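Local coordinates for protein putative dehydrogenase (Pseudomonas fluorescens, PDB 6UUG) that probably oxidises methanesulfinate as the oxygenase of a two-component flavin-dependent monooxygenase in bacterial sulfur assimilation, at residues A[141-153]-A[179-192]. Sequence-based numbering, arbitrary orientation.
Sequences NALNPLDTRTVVK and ASAVDESNGGKLLI
V182 N donates to T150 O at 3.0 Å and V182 O accepts from V152 N at 3.1 Å, a single bridge at which strand 151-153 crosses strand 179-183 at 68°, while A142 pairs in parallel with A179 at the other end through a weak bond from S180 N. The case illustrates how one chain can touch the same strand twice, leaving it between the two points through a type I turn from N144 to D147. Around the bridge V151 and V182 lie at a slant to each other, V182 CG2 3.6 Å from V151 CG1, and V182 CG1 meets T148 CG2 at 4.0 Å. Cutting V182 back to an alanine would remove both of these methyls, and T148 CG2 and V151 CG1 would probably lose their apolar partners. V152, with CG2 anti to its backbone N, brings that methyl to L191 CD2, the two side chains crossing at about a right angle, and its CG1 packs against A181 and D183. Next to A142, L143 CD1 touches both S180 CB (3.5 Å) and I192 CD1 (3.6 Å), and S180 OG weakly accepts from N144 N. Beyond the turn R149 grips D147 side-on, NE and NH2 each taking one carboxylate oxygen, and R149 N also bonds to OD1, closing an Asx turn. In the acyl-CoA dehydrogenase-like fold the contact thus joins two beta-sheets: 139-142 flanks 176-183, which pairs on its other side with 189-196, whereas 151-154 runs on into the antiparallel sheet beside 159-162, whose F161 touches V152, A181 and L191; helix 100-119 meets N141 through F108 and M112.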
ATOM      1  N   ASN A 141      27.550   6.459  24.683  1.00 37.91           N
ATOM      2  CA  ASN A 141      26.419   7.358  24.872  1.00 36.78           C
ATOM      3  C   ASN A 141      25.778   7.135  26.232  1.00 43.45           C
ATOM      4  O   ASN A 141      25.498   5.994  26.613  1.00 46.54           O
ATOM      5  CB  ASN A 141      25.358   7.152  23.793  1.00 39.85           C
ATOM      6  CG  ASN A 141      24.096   7.942  24.072  1.00 46.31           C
ATOM      7  OD1 ASN A 141      24.121   9.166  24.117  1.00 38.39           O
ATOM      8  ND2 ASN A 141      22.980   7.241  24.271  1.00 51.31           N
ATOM      9  N   ALA A 142      25.536   8.231  26.948  1.00 41.33           N
ATOM     10  CA  ALA A 142      24.734   8.242  28.166  1.00 48.33           C
ATOM     11  C   ALA A 142      23.872   9.492  28.200  1.00 48.01           C
ATOM     12  O   ALA A 142      23.601  10.044  29.272  1.00 48.83           O
ATOM     13  CB  ALA A 142      25.612   8.164  29.419  1.00 45.08           C
ATOM     14  N   LEU A 143      23.467   9.968  27.027  1.00 49.82           N
ATOM     15  CA  LEU A 143      22.678  11.179  26.877  1.00 48.74           C
ATOM     16  C   LEU A 143      21.264  10.762  26.501  1.00 59.02           C
ATOM     17  O   LEU A 143      21.056  10.146  25.452  1.00 56.70           O
ATOM     18  CB  LEU A 143      23.299  12.100  25.821  1.00 50.86           C
ATOM     19  CG  LEU A 143      22.475  13.208  25.149  1.00 54.46           C
ATOM     20  CD1 LEU A 143      21.906  14.173  26.162  1.00 58.40           C
ATOM     21  CD2 LEU A 143      23.310  13.960  24.121  1.00 47.63           C
ATOM     22  N   ASN A 144      20.307  11.058  27.377  1.00 60.23           N
ATOM     23  CA  ASN A 144      18.900  10.756  27.130  1.00 58.54           C
ATOM     24  C   ASN A 144      18.107  11.967  27.596  1.00 66.15           C
ATOM     25  O   ASN A 144      17.857  12.127  28.802  1.00 68.22           O
ATOM     26  CB  ASN A 144      18.450   9.485  27.849  1.00 68.41           C
ATOM     27  CG  ASN A 144      17.147   8.920  27.292  1.00 70.81           C
ATOM     28  OD1 ASN A 144      16.429   9.588  26.544  1.00 68.67           O
ATOM     29  ND2 ASN A 144      16.836   7.682  27.662  1.00 65.46           N
ATOM     30  N   PRO A 145      17.720  12.856  26.679  1.00 67.81           N
ATOM     31  CA  PRO A 145      16.921  14.025  27.082  1.00 71.86           C
ATOM     32  C   PRO A 145      15.566  13.661  27.662  1.00 72.98           C
ATOM     33  O   PRO A 145      14.992  14.462  28.411  1.00 77.28           O
ATOM     34  CB  PRO A 145      16.778  14.818  25.775  1.00 70.79           C
ATOM     35  CG  PRO A 145      16.957  13.797  24.690  1.00 66.54           C
ATOM     36  CD  PRO A 145      17.966  12.820  25.227  1.00 69.08           C
ATOM     37  N   LEU A 146      15.038  12.479  27.347  1.00 72.52           N
ATOM     38  CA  LEU A 146      13.750  12.028  27.851  1.00 74.39           C
ATOM     39  C   LEU A 146      13.888  11.128  29.075  1.00 75.65           C
ATOM     40  O   LEU A 146      12.984  10.333  29.359  1.00 75.44           O
ATOM     41  CB  LEU A 146      12.979  11.307  26.744  1.00 75.62           C
ATOM     42  CG  LEU A 146      12.797  12.099  25.445  1.00 76.14           C
ATOM     43  CD1 LEU A 146      12.018  11.283  24.428  1.00 76.16           C
ATOM     44  CD2 LEU A 146      12.112  13.432  25.709  1.00 65.10           C
ATOM     45  N   ASP A 147      15.006  11.231  29.796  1.00 71.95           N
ATOM     46  CA  ASP A 147      15.240  10.466  31.027  1.00 70.43           C
ATOM     47  C   ASP A 147      15.815  11.451  32.042  1.00 68.81           C
ATOM     48  O   ASP A 147      17.034  11.618  32.144  1.00 70.37           O
ATOM     49  CB  ASP A 147      16.172   9.280  30.790  1.00 71.55           C
ATOM     50  CG  ASP A 147      16.273   8.358  32.001  1.00 66.89           C
ATOM     51  OD1 ASP A 147      15.982   8.804  33.133  1.00 64.90           O
ATOM     52  OD2 ASP A 147      16.649   7.181  31.820  1.00 63.44           O
ATOM     53  N   THR A 148      14.925  12.093  32.798  1.00 65.10           N
ATOM     54  CA  THR A 148      15.302  13.125  33.750  1.00 64.50           C
ATOM     55  C   THR A 148      15.600  12.569  35.142  1.00 56.17           C
ATOM     56  O   THR A 148      15.578  13.327  36.119  1.00 57.45           O
ATOM     57  CB  THR A 148      14.202  14.188  33.827  1.00 67.08           C
ATOM     58  OG1 THR A 148      12.981  13.576  34.256  1.00 69.03           O
ATOM     59  CG2 THR A 148      13.985  14.828  32.461  1.00 69.85           C
ATOM     60  N   ARG A 149      15.895  11.268  35.252  1.00 54.93           N
ATOM     61  CA  ARG A 149      16.195  10.658  36.544  1.00 53.51           C
ATOM     62  C   ARG A 149      17.589  10.993  37.062  1.00 53.78           C
ATOM     63  O   ARG A 149      17.853  10.798  38.252  1.00 53.97           O
ATOM     64  CB  ARG A 149      16.047   9.137  36.466  1.00 54.64           C
ATOM     65  CG  ARG A 149      14.614   8.640  36.384  1.00 56.26           C
ATOM     66  CD  ARG A 149      14.584   7.120  36.320  1.00 56.28           C
ATOM     67  NE  ARG A 149      15.271   6.616  35.134  1.00 59.91           N
ATOM     68  CZ  ARG A 149      15.649   5.353  34.968  1.00 60.13           C
ATOM     69  NH1 ARG A 149      15.413   4.454  35.917  1.00 58.72           N
ATOM     70  NH2 ARG A 149      16.273   4.990  33.854  1.00 59.08           N
ATOM     71  N   THR A 150      18.493  11.468  36.211  1.00 52.09           N
ATOM     72  CA  THR A 150      19.820  11.881  36.648  1.00 49.36           C
ATOM     73  C   THR A 150      19.831  13.390  36.855  1.00 45.84           C
ATOM     74  O   THR A 150      19.459  14.145  35.953  1.00 46.73           O
ATOM     75  CB  THR A 150      20.886  11.470  35.632  1.00 50.87           C
ATOM     76  OG1 THR A 150      20.925  10.042  35.549  1.00 50.90           O
ATOM     77  CG2 THR A 150      22.255  11.965  36.068  1.00 45.98           C
ATOM     78  N   VAL A 151      20.239  13.823  38.050  1.00 45.96           N
ATOM     79  CA  VAL A 151      20.267  15.235  38.402  1.00 43.89           C
ATOM     80  C   VAL A 151      21.690  15.613  38.795  1.00 46.78           C
ATOM     81  O   VAL A 151      22.494  14.777  39.222  1.00 50.14           O
ATOM     82  CB  VAL A 151      19.282  15.592  39.541  1.00 51.76           C
ATOM     83  CG1 VAL A 151      17.885  15.066  39.241  1.00 51.31           C
ATOM     84  CG2 VAL A 151      19.787  15.055  40.864  1.00 53.03           C
ATOM     85  N   VAL A 152      22.000  16.894  38.638  1.00 47.84           N
ATOM     86  CA  VAL A 152      23.322  17.421  38.954  1.00 50.48           C
ATOM     87  C   VAL A 152      23.190  18.370  40.136  1.00 56.39           C
ATOM     88  O   VAL A 152      22.311  19.240  40.150  1.00 57.94           O
ATOM     89  CB  VAL A 152      23.962  18.117  37.738  1.00 53.52           C
ATOM     90  CG1 VAL A 152      22.919  18.902  36.958  1.00 49.72           C
ATOM     91  CG2 VAL A 152      25.116  19.025  38.180  1.00 51.25           C
ATOM     92  N   LYS A 153      24.050  18.182  41.136  1.00 57.35           N
ATOM     93  CA  LYS A 153      24.157  19.076  42.280  1.00 60.82           C
ATOM     94  C   LYS A 153      25.454  19.866  42.180  1.00 60.49           C
ATOM     95  O   LYS A 153      26.492  19.324  41.785  1.00 57.90           O
ATOM     96  CB  LYS A 153      24.129  18.298  43.598  1.00 59.39           C
ATOM     97  CG  LYS A 153      22.884  17.451  43.806  1.00 62.76           C
ATOM     98  CD  LYS A 153      21.638  18.308  43.932  1.00 65.29           C
ATOM     99  CE  LYS A 153      20.407  17.443  44.134  1.00 71.49           C
ATOM    100  NZ  LYS A 153      20.584  16.509  45.279  1.00 75.30           N
ATOM    101  N   ALA A 179      27.410  12.216  28.989  1.00 38.79           N
ATOM    102  CA  ALA A 179      26.351  11.998  29.969  1.00 44.67           C
ATOM    103  C   ALA A 179      25.564  13.282  30.173  1.00 39.17           C
ATOM    104  O   ALA A 179      26.133  14.377  30.162  1.00 38.98           O
ATOM    105  CB  ALA A 179      26.928  11.524  31.317  1.00 41.45           C
ATOM    106  N   SER A 180      24.256  13.153  30.375  1.00 44.38           N
ATOM    107  CA  SER A 180      23.415  14.307  30.655  1.00 39.82           C
ATOM    108  C   SER A 180      22.816  14.209  32.054  1.00 42.45           C
ATOM    109  O   SER A 180      22.667  13.124  32.623  1.00 42.70           O
ATOM    110  CB  SER A 180      22.288  14.447  29.631  1.00 45.51           C
ATOM    111  OG  SER A 180      21.522  13.262  29.555  1.00 44.71           O
ATOM    112  N   ALA A 181      22.461  15.375  32.590  1.00 43.47           N
ATOM    113  CA  ALA A 181      21.790  15.485  33.876  1.00 46.48           C
ATOM    114  C   ALA A 181      20.946  16.748  33.851  1.00 45.80           C
ATOM    115  O   ALA A 181      21.194  17.659  33.061  1.00 44.52           O
ATOM    116  CB  ALA A 181      22.789  15.524  35.040  1.00 41.79           C
ATOM    117  N   VAL A 182      19.935  16.797  34.716  1.00 47.02           N
ATOM    118  CA  VAL A 182      19.065  17.964  34.819  1.00 50.26           C
ATOM    119  C   VAL A 182      19.470  18.773  36.044  1.00 55.08           C
ATOM    120  O   VAL A 182      19.652  18.221  37.136  1.00 50.58           O
ATOM    121  CB  VAL A 182      17.577  17.562  34.870  1.00 51.49           C
ATOM    122  CG1 VAL A 182      17.140  16.978  33.532  1.00 52.61           C
ATOM    123  CG2 VAL A 182      17.313  16.556  35.969  1.00 55.41           C
ATOM    124  N   ASP A 183      19.659  20.074  35.851  1.00 56.55           N
ATOM    125  CA  ASP A 183      19.843  21.008  36.954  1.00 63.54           C
ATOM    126  C   ASP A 183      18.476  21.575  37.303  1.00 69.47           C
ATOM    127  O   ASP A 183      17.906  22.355  36.536  1.00 71.90           O
ATOM    128  CB  ASP A 183      20.822  22.119  36.586  1.00 63.60           C
ATOM    129  CG  ASP A 183      20.683  23.338  37.481  1.00 73.87           C
ATOM    130  OD1 ASP A 183      20.618  23.165  38.719  1.00 75.76           O
ATOM    131  OD2 ASP A 183      20.643  24.469  36.948  1.00 71.39           O
ATOM    132  N   GLU A 184      17.952  21.183  38.461  1.00 73.27           N
ATOM    133  CA  GLU A 184      16.609  21.582  38.856  1.00 75.60           C
ATOM    134  C   GLU A 184      16.581  23.050  39.267  1.00 75.62           C
ATOM    135  O   GLU A 184      16.481  23.375  40.454  1.00 79.85           O
ATOM    136  CB  GLU A 184      16.116  20.663  39.973  1.00 79.34           C
ATOM    137  CG  GLU A 184      16.466  19.201  39.699  1.00 74.15           C
ATOM    138  CD  GLU A 184      15.798  18.227  40.652  1.00 84.70           C
ATOM    139  OE1 GLU A 184      14.566  18.321  40.837  1.00 89.60           O
ATOM    140  OE2 GLU A 184      16.506  17.362  41.212  1.00 79.39           O
ATOM    141  N   SER A 185      16.682  23.939  38.277  1.00 77.65           N
ATOM    142  CA  SER A 185      16.617  25.382  38.473  1.00 73.07           C
ATOM    143  C   SER A 185      15.672  25.955  37.429  1.00 76.01           C
ATOM    144  O   SER A 185      15.903  25.785  36.226  1.00 78.63           O
ATOM    145  CB  SER A 185      18.005  26.022  38.356  1.00 74.02           C
ATOM    146  N   ASN A 186      14.611  26.625  37.888  1.00 72.97           N
ATOM    147  CA  ASN A 186      13.596  27.223  37.014  1.00 70.41           C
ATOM    148  C   ASN A 186      12.966  26.183  36.089  1.00 69.26           C
ATOM    149  O   ASN A 186      12.729  26.441  34.906  1.00 76.77           O
ATOM    150  CB  ASN A 186      14.172  28.393  36.210  1.00 64.07           C
ATOM    151  N   GLY A 187      12.689  24.992  36.631  1.00 63.81           N
ATOM    152  CA  GLY A 187      12.044  23.927  35.895  1.00 62.93           C
ATOM    153  C   GLY A 187      12.958  22.793  35.468  1.00 73.25           C
ATOM    154  O   GLY A 187      12.464  21.692  35.194  1.00 73.35           O
ATOM    155  N   GLY A 188      14.266  23.029  35.395  1.00 76.50           N
ATOM    156  CA  GLY A 188      15.206  21.974  35.057  1.00 72.14           C
ATOM    157  C   GLY A 188      15.855  22.126  33.697  1.00 67.84           C
ATOM    158  O   GLY A 188      15.226  21.849  32.672  1.00 70.13           O
ATOM    159  N   LYS A 189      17.114  22.561  33.671  1.00 64.96           N
ATOM    160  CA  LYS A 189      17.866  22.722  32.432  1.00 61.12           C
ATOM    161  C   LYS A 189      18.806  21.538  32.235  1.00 55.75           C
ATOM    162  O   LYS A 189      19.475  21.102  33.174  1.00 51.95           O
ATOM    163  CB  LYS A 189      18.667  24.024  32.444  1.00 65.94           C
ATOM    164  N   LEU A 190      18.853  21.026  31.010  1.00 55.06           N
ATOM    165  CA  LEU A 190      19.723  19.900  30.705  1.00 57.08           C
ATOM    166  C   LEU A 190      21.179  20.344  30.653  1.00 52.13           C
ATOM    167  O   LEU A 190      21.508  21.387  30.081  1.00 55.95           O
ATOM    168  CB  LEU A 190      19.321  19.260  29.373  1.00 56.14           C
ATOM    169  CG  LEU A 190      19.983  17.920  29.033  1.00 54.96           C
ATOM    170  CD1 LEU A 190      19.606  16.859  30.059  1.00 56.49           C
ATOM    171  CD2 LEU A 190      19.608  17.467  27.625  1.00 61.98           C
ATOM    172  N   LEU A 191      22.055  19.543  31.257  1.00 45.47           N
ATOM    173  CA  LEU A 191      23.491  19.799  31.285  1.00 43.78           C
ATOM    174  C   LEU A 191      24.215  18.579  30.730  1.00 43.74           C
ATOM    175  O   LEU A 191      23.924  17.450  31.134  1.00 43.23           O
ATOM    176  CB  LEU A 191      23.956  20.100  32.715  1.00 45.79           C
ATOM    177  CG  LEU A 191      25.450  20.280  32.940  1.00 51.98           C
ATOM    178  CD1 LEU A 191      25.922  21.555  32.266  1.00 51.85           C
ATOM    179  CD2 LEU A 191      25.760  20.304  34.429  1.00 54.77           C
ATOM    180  N   ILE A 192      25.150  18.802  29.801  1.00 41.30           N
ATOM    181  CA  ILE A 192      25.873  17.729  29.124  1.00 41.66           C
ATOM    182  C   ILE A 192      27.342  17.785  29.531  1.00 37.35           C
ATOM    183  O   ILE A 192      27.930  18.867  29.596  1.00 39.05           O
ATOM    184  CB  ILE A 192      25.750  17.844  27.592  1.00 41.34           C
ATOM    185  CG1 ILE A 192      24.323  18.230  27.166  1.00 45.09           C
ATOM    186  CG2 ILE A 192      26.198  16.547  26.938  1.00 41.94           C
ATOM    187  CD1 ILE A 192      23.297  17.204  27.483  1.00 47.53           C
TER